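PDB 2GJ2: wsv230 from Shrimp white spot syndrome virus, which is a nonstructural viral protein with a ferredoxin fold that binds metal ions, its precise role in infection being uncertain. Local coordinates for residues A5-D10 with T55-G61; D31-V36 with V48-S54. All coordinates share one frame; numbering follows the deposited sequence.

In the fold
Contact 1 pairs strand 7-9 with strand 56-58 in a small antiparallel sheet, while contact 2 joins strands 33-38 and 45-50, the hairpin at one side of the four-stranded ferredoxin-fold sheet. Along the chain the order is 5-10, 31-36, 48-54, 55-61, and the second half of contact 2 runs directly into that of contact 1. Their centres lie about 13 Å apart, yet they touch: Thr32 and Leu50 of contact 2 pack against Thr9, Thr55 and Phe56 of contact 1. One contact thus brings the N-terminal strand to the chain just ahead of helix 62-69; the other carries cadmium ligands at the meeting of two subunits.

Contact 1. Residues A5-D10 with T55-G61; sequences ATFQTD and TFVLNGG
Leu58 O is gripped twice: Phe7 N donates to it across the strands at 3.0 Å, and Gly61 N closes a type I turn on it at 3.1 Å, the two arriving from opposite faces of the carbonyl plane. Gly61 ends the turn at phi 91° with an extended psi, where any CB would press on the carbonyl oxygen of Gly60, which calls for glycine. Leu58 N returns a nearly straight bond to Phe7 O, and Thr9 and Phe56 exchange a second pair of backbone bonds.

On one face of the pair the rings of Phe7 and Phe56 meet edge to edge, Phe56 CD2 lying in the plane of the Phe7 ring. Both hold CG opposite the backbone N (chi1 170° and 178°), and the side chains cross at about a right angle, Phe7 CE2 3.8 Å from Phe56 CD2. Leu58 runs beside Phe7, its CD1 4.0 Å from Phe7 CD2, and Thr9 CG2 lies against Phe56 CB. On this face Phe56 also meets the rings of Phe13 and Phe30, and Phe7 touches Ile76. Exposed Gln8 and Val57 take the other face. The result is a two-stranded antiparallel sheet added to the four-stranded sheet of the ferredoxin fold.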
loop_
_atom_site.group_PDB
_atom_site.type_symbol
_atom_site.label_atom_id
_atom_site.label_comp_id
_atom_site.label_asym_id
_atom_site.label_seq_id
_atom_site.Cartn_x
_atom_site.Cartn_y
_atom_site.Cartn_z
ATOM N N ALA A 5 0.302 23.042 16.619
ATOM C CA ALA A 5 -0.237 21.656 16.683
ATOM C C ALA A 5 -0.262 21.016 15.294
ATOM O O ALA A 5 -1.323 20.666 14.782
ATOM C CB ALA A 5 -1.651 21.667 17.294
ATOM N N THR A 6 0.911 20.882 14.681
ATOM C CA THR A 6 1.011 20.265 13.362
ATOM C C THR A 6 1.450 18.815 13.523
ATOM O O THR A 6 2.402 18.521 14.256
ATOM C CB THR A 6 2.040 20.995 12.458
ATOM O OG1 THR A 6 1.522 22.274 12.080
ATOM C CG2 THR A 6 2.328 20.183 11.193
ATOM N N PHE A 7 0.736 17.914 12.851
ATOM C CA PHE A 7 1.059 16.487 12.887
ATOM C C PHE A 7 1.661 16.067 11.555
ATOM O O PHE A 7 1.158 16.440 10.489
ATOM C CB PHE A 7 -0.183 15.630 13.140
ATOM C CG PHE A 7 0.057 14.148 12.945
ATOM C CD1 PHE A 7 0.678 13.391 13.937
ATOM C CD2 PHE A 7 -0.282 13.524 11.745
ATOM C CE1 PHE A 7 0.964 12.039 13.739
ATOM C CE2 PHE A 7 0.002 12.179 11.540
ATOM C CZ PHE A 7 0.631 11.436 12.545
ATOM N N GLN A 8 2.732 15.283 11.623
ATOM C CA GLN A 8 3.393 14.803 10.419
ATOM C C GLN A 8 4.026 13.434 10.578
ATOM O O GLN A 8 4.687 13.133 11.590
ATOM C CB GLN A 8 4.472 15.776 9.956
ATOM C CG GLN A 8 3.945 16.992 9.222
ATOM C CD GLN A 8 5.040 17.763 8.503
ATOM O OE1 GLN A 8 4.774 18.774 7.850
ATOM N NE2 GLN A 8 6.280 17.287 8.618
ATOM N N THR A 9 3.825 12.613 9.549
ATOM C CA THR A 9 4.379 11.272 9.500
ATOM C C THR A 9 4.771 10.976 8.065
ATOM O O THR A 9 4.048 11.308 7.136
ATOM C CB THR A 9 3.354 10.218 9.982
ATOM O OG1 THR A 9 3.922 8.905 9.883
ATOM C CG2 THR A 9 2.086 10.292 9.151
ATOM N N ASP A 10 5.934 10.370 7.894
ATOM C CA ASP A 10 6.414 10.003 6.576
ATOM C C ASP A 10 6.066 8.544 6.338
ATOM O O ASP A 10 6.199 8.037 5.219
ATOM C CB ASP A 10 7.928 10.171 6.499
ATOM C CG ASP A 10 8.342 11.607 6.378
ATOM O OD1 ASP A 10 8.105 12.199 5.304
ATOM O OD2 ASP A 10 8.901 12.145 7.356
ATOM N N THR A 55 4.662 12.936 2.379
ATOM C CA THR A 55 4.562 13.285 3.782
ATOM C C THR A 55 3.095 13.619 4.086
ATOM O O THR A 55 2.481 14.434 3.396
ATOM C CB THR A 55 5.465 14.510 4.108
ATOM O OG1 THR A 55 6.802 14.072 4.378
ATOM C CG2 THR A 55 4.934 15.272 5.299
ATOM N N PHE A 56 2.529 12.968 5.097
ATOM C CA PHE A 56 1.148 13.244 5.477
ATOM C C PHE A 56 1.158 14.372 6.509
ATOM O O PHE A 56 1.810 14.248 7.550
ATOM C CB PHE A 56 0.500 12.015 6.089
ATOM C CG PHE A 56 -0.895 12.254 6.552
ATOM C CD1 PHE A 56 -1.946 12.275 5.638
ATOM C CD2 PHE A 56 -1.159 12.510 7.907
ATOM C CE1 PHE A 56 -3.250 12.549 6.058
ATOM C CE2 PHE A 56 -2.457 12.785 8.346
ATOM C CZ PHE A 56 -3.510 12.808 7.421
ATOM N N VAL A 57 0.434 15.458 6.218
ATOM C CA VAL A 57 0.389 16.635 7.099
ATOM C C VAL A 57 -0.998 17.163 7.450
ATOM O O VAL A 57 -1.792 17.471 6.564
ATOM C CB VAL A 57 1.154 17.835 6.481
ATOM C CG1 VAL A 57 2.630 17.563 6.431
ATOM C CG2 VAL A 57 0.639 18.099 5.087
ATOM N N LEU A 58 -1.256 17.283 8.753
ATOM C CA LEU A 58 -2.512 17.815 9.297
ATOM C C LEU A 58 -2.082 19.066 10.057
ATOM O O LEU A 58 -1.467 18.976 11.129
ATOM C CB LEU A 58 -3.152 16.832 10.285
ATOM C CG LEU A 58 -3.821 15.553 9.778
ATOM C CD1 LEU A 58 -4.049 14.612 10.949
ATOM C CD2 LEU A 58 -5.135 15.877 9.096
ATOM N N ASN A 59 -2.385 20.232 9.499
ATOM C CA ASN A 59 -1.993 21.475 10.141
ATOM C C ASN A 59 -2.596 21.618 11.539
ATOM O O ASN A 59 -1.971 22.186 12.435
ATOM C CB ASN A 59 -2.382 22.670 9.263
ATOM C CG ASN A 59 -1.567 22.740 7.972
ATOM O OD1 ASN A 59 -2.007 22.280 6.914
ATOM N ND2 ASN A 59 -0.365 23.306 8.063
ATOM N N GLY A 60 -3.791 21.070 11.725
ATOM C CA GLY A 60 -4.460 21.161 13.006
ATOM C C GLY A 60 -4.065 20.141 14.057
ATOM O O GLY A 60 -4.440 20.268 15.227
ATOM N N GLY A 61 -3.294 19.139 13.659
ATOM C CA GLY A 61 -2.897 18.106 14.598
ATOM C C GLY A 61 -3.930 17.006 14.518
ATOM O O GLY A 61 -4.799 17.048 13.660
#

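Contact 2. Residues D31-V36 with V48-S54; sequences DTVEAV and VCLKQGS. With CD (cadmium ion), chain E; CD (cadmium ion), chain F; CD (cadmium ion), chain K.
Glu34 and Cys49 turn their polar ends to the same cadmium ion, Glu34 CG and Cys49 SG each lying anti to their backbone N (chi1 -178° and 175°), which sends both side chains to the metal side. Cys49 SG lies 2.3 Å from the chain F cadmium ion, which Glu34 OE1 also binds. Each side chain bridges as well: Cys49 SG reaches the chain E ion at 2.3 Å, and the other carboxylate oxygen, Glu34 OE2, binds the chain K ion. Asp12 joins Cys49 on the chain E ion; Glu34 and Cys49 of the second subunit share the chain F ion, and Asp12 of that subunit shares the chain K ion. One water also binds each ion.

Glu34 and Ala35 both face Cys49, a classic beta bulge, consistent with Glu34 being turned toward the Cys49 side. Glu34 N donates to Cys49 O, and Cys49 N to Ala35 O, both at 2.8 Å.

Away from the metals, Val33 and Val48 cross obliquely, their CG1 atoms 3.8 Å apart, with Met27 against both. Thr32 and Leu50 lie alongside each other, Leu50 CD2 3.8 Å from Thr32 CB. Lys51 folds along the backbone of 31-33, bending at its end (chi4 -66°) to a weak bond from NZ to Val33 O.

A soft sulfur beside carboxylate oxygens suits cadmium. Cys49, spanning two ions, is probably bound as thiolate, and the chain F and chain K ions, with ligands from both subunits, link the two.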
loop_
_atom_site.group_PDB
_atom_site.type_symbol
_atom_site.label_atom_id
_atom_site.label_comp_id
_atom_site.label_asym_id
_atom_site.label_seq_id
_atom_site.Cartn_x
_atom_site.Cartn_y
_atom_site.Cartn_z
ATOM N N ASP A 31 -4.120 13.799 -0.882
ATOM C CA ASP A 31 -3.349 13.434 -2.059
ATOM C C ASP A 31 -2.095 12.618 -1.715
ATOM O O ASP A 31 -1.353 12.212 -2.617
ATOM C CB ASP A 31 -2.963 14.703 -2.847
ATOM C CG ASP A 31 -4.158 15.357 -3.554
ATOM O OD1 ASP A 31 -5.251 15.442 -2.952
ATOM O OD2 ASP A 31 -3.998 15.805 -4.712
ATOM N N THR A 32 -1.852 12.380 -0.424
ATOM C CA THR A 32 -0.686 11.599 -0.016
ATOM C C THR A 32 -1.028 10.143 0.321
ATOM O O THR A 32 -0.138 9.327 0.530
ATOM C CB THR A 32 0.015 12.222 1.217
ATOM O OG1 THR A 32 -0.973 12.614 2.173
ATOM C CG2 THR A 32 0.866 13.426 0.818
ATOM N N VAL A 33 -2.314 9.823 0.366
ATOM C CA VAL A 33 -2.762 8.477 0.702
ATOM C C VAL A 33 -2.847 7.590 -0.531
ATOM O O VAL A 33 -3.547 7.915 -1.477
ATOM C CB VAL A 33 -4.141 8.541 1.405
ATOM C CG1 VAL A 33 -4.638 7.139 1.757
ATOM C CG2 VAL A 33 -4.017 9.399 2.695
ATOM N N GLU A 34 -2.112 6.479 -0.516
ATOM C CA GLU A 34 -2.088 5.520 -1.622
ATOM C C GLU A 34 -3.301 4.650 -1.447
ATOM O O GLU A 34 -4.049 4.434 -2.376
ATOM C CB GLU A 34 -0.840 4.640 -1.543
ATOM C CG GLU A 34 -0.637 3.600 -2.687
ATOM C CD GLU A 34 0.456 2.565 -2.341
ATOM O OE1 GLU A 34 0.166 1.667 -1.476
ATOM O OE2 GLU A 34 1.592 2.665 -2.912
ATOM N N ALA A 35 -3.496 4.172 -0.224
ATOM C CA ALA A 35 -4.613 3.300 0.100
ATOM C C ALA A 35 -4.985 3.356 1.586
ATOM O O ALA A 35 -4.184 3.737 2.443
ATOM C CB ALA A 35 -4.270 1.826 -0.298
ATOM N N VAL A 36 -6.216 2.952 1.866
ATOM C CA VAL A 36 -6.752 2.896 3.212
ATOM C C VAL A 36 -7.367 1.518 3.308
ATOM O O VAL A 36 -8.213 1.177 2.498
ATOM C CB VAL A 36 -7.859 3.949 3.422
ATOM C CG1 VAL A 36 -8.521 3.757 4.801
ATOM C CG2 VAL A 36 -7.268 5.321 3.303
ATOM N N VAL A 48 -3.486 3.102 6.950
ATOM C CA VAL A 48 -3.426 4.120 5.925
ATOM C C VAL A 48 -2.006 4.057 5.347
ATOM O O VAL A 48 -1.026 4.202 6.082
ATOM C CB VAL A 48 -3.634 5.525 6.500
ATOM C CG1 VAL A 48 -3.737 6.486 5.375
ATOM C CG2 VAL A 48 -4.894 5.586 7.392
ATOM N N CYS A 49 -1.907 3.822 4.037
ATOM C CA CYS A 49 -0.626 3.740 3.316
ATOM C C CYS A 49 -0.254 5.078 2.663
ATOM O O CYS A 49 -1.026 5.652 1.924
ATOM C CB CYS A 49 -0.715 2.650 2.216
ATOM S SG CYS A 49 0.763 2.529 1.154
ATOM N N LEU A 50 0.929 5.587 2.931
ATOM C CA LEU A 50 1.339 6.835 2.307
ATOM C C LEU A 50 2.065 6.545 0.993
ATOM O O LEU A 50 2.849 5.598 0.932
ATOM C CB LEU A 50 2.280 7.609 3.229
ATOM C CG LEU A 50 1.605 8.514 4.250
ATOM C CD1 LEU A 50 2.629 9.469 4.836
ATOM C CD2 LEU A 50 0.490 9.300 3.563
ATOM N N LYS A 51 1.812 7.355 -0.040
ATOM C CA LYS A 51 2.470 7.194 -1.337
ATOM C C LYS A 51 3.969 7.313 -1.118
ATOM O O LYS A 51 4.408 8.070 -0.260
ATOM C CB LYS A 51 2.048 8.286 -2.324
ATOM C CG LYS A 51 0.574 8.301 -2.702
ATOM C CD LYS A 51 0.360 9.238 -3.889
ATOM C CE LYS A 51 -1.092 9.689 -4.061
ATOM N NZ LYS A 51 -2.053 8.613 -4.427
ATOM N N GLN A 52 4.755 6.571 -1.893
ATOM C CA GLN A 52 6.201 6.607 -1.755
ATOM C C GLN A 52 6.675 8.045 -1.876
ATOM O O GLN A 52 6.198 8.785 -2.728
ATOM C CB GLN A 52 6.848 5.730 -2.828
ATOM C CG GLN A 52 8.371 5.657 -2.753
ATOM C CD GLN A 52 8.972 4.572 -3.660
ATOM O OE1 GLN A 52 8.923 3.371 -3.352
ATOM N NE2 GLN A 52 9.531 4.997 -4.786
ATOM N N GLY A 53 7.586 8.446 -0.997
ATOM C CA GLY A 53 8.124 9.800 -1.040
ATOM C C GLY A 53 7.243 10.929 -0.525
ATOM O O GLY A 53 7.640 12.099 -0.551
ATOM N N SER A 54 6.053 10.583 -0.040
ATOM C CA SER A 54 5.109 11.570 0.463
ATOM C C SER A 54 5.106 11.755 1.968
ATOM O O SER A 54 5.488 10.866 2.732
ATOM C CB SER A 54 3.707 11.203 0.024
ATOM O OG SER A 54 3.625 11.218 -1.382
HETATM CD CD CD E . 2.464 2.145 2.636
HETATM CD CD CD F . 0.567 0.505 0.011
HETATM CD CD CD K . 2.854 1.368 -2.363
HETATM O O HOH W 1 4.059 2.447 1.196
HETATM O O HOH W 2 -1.236 -0.773 -0.236
HETATM O O HOH W 3 4.222 2.219 -1.269
#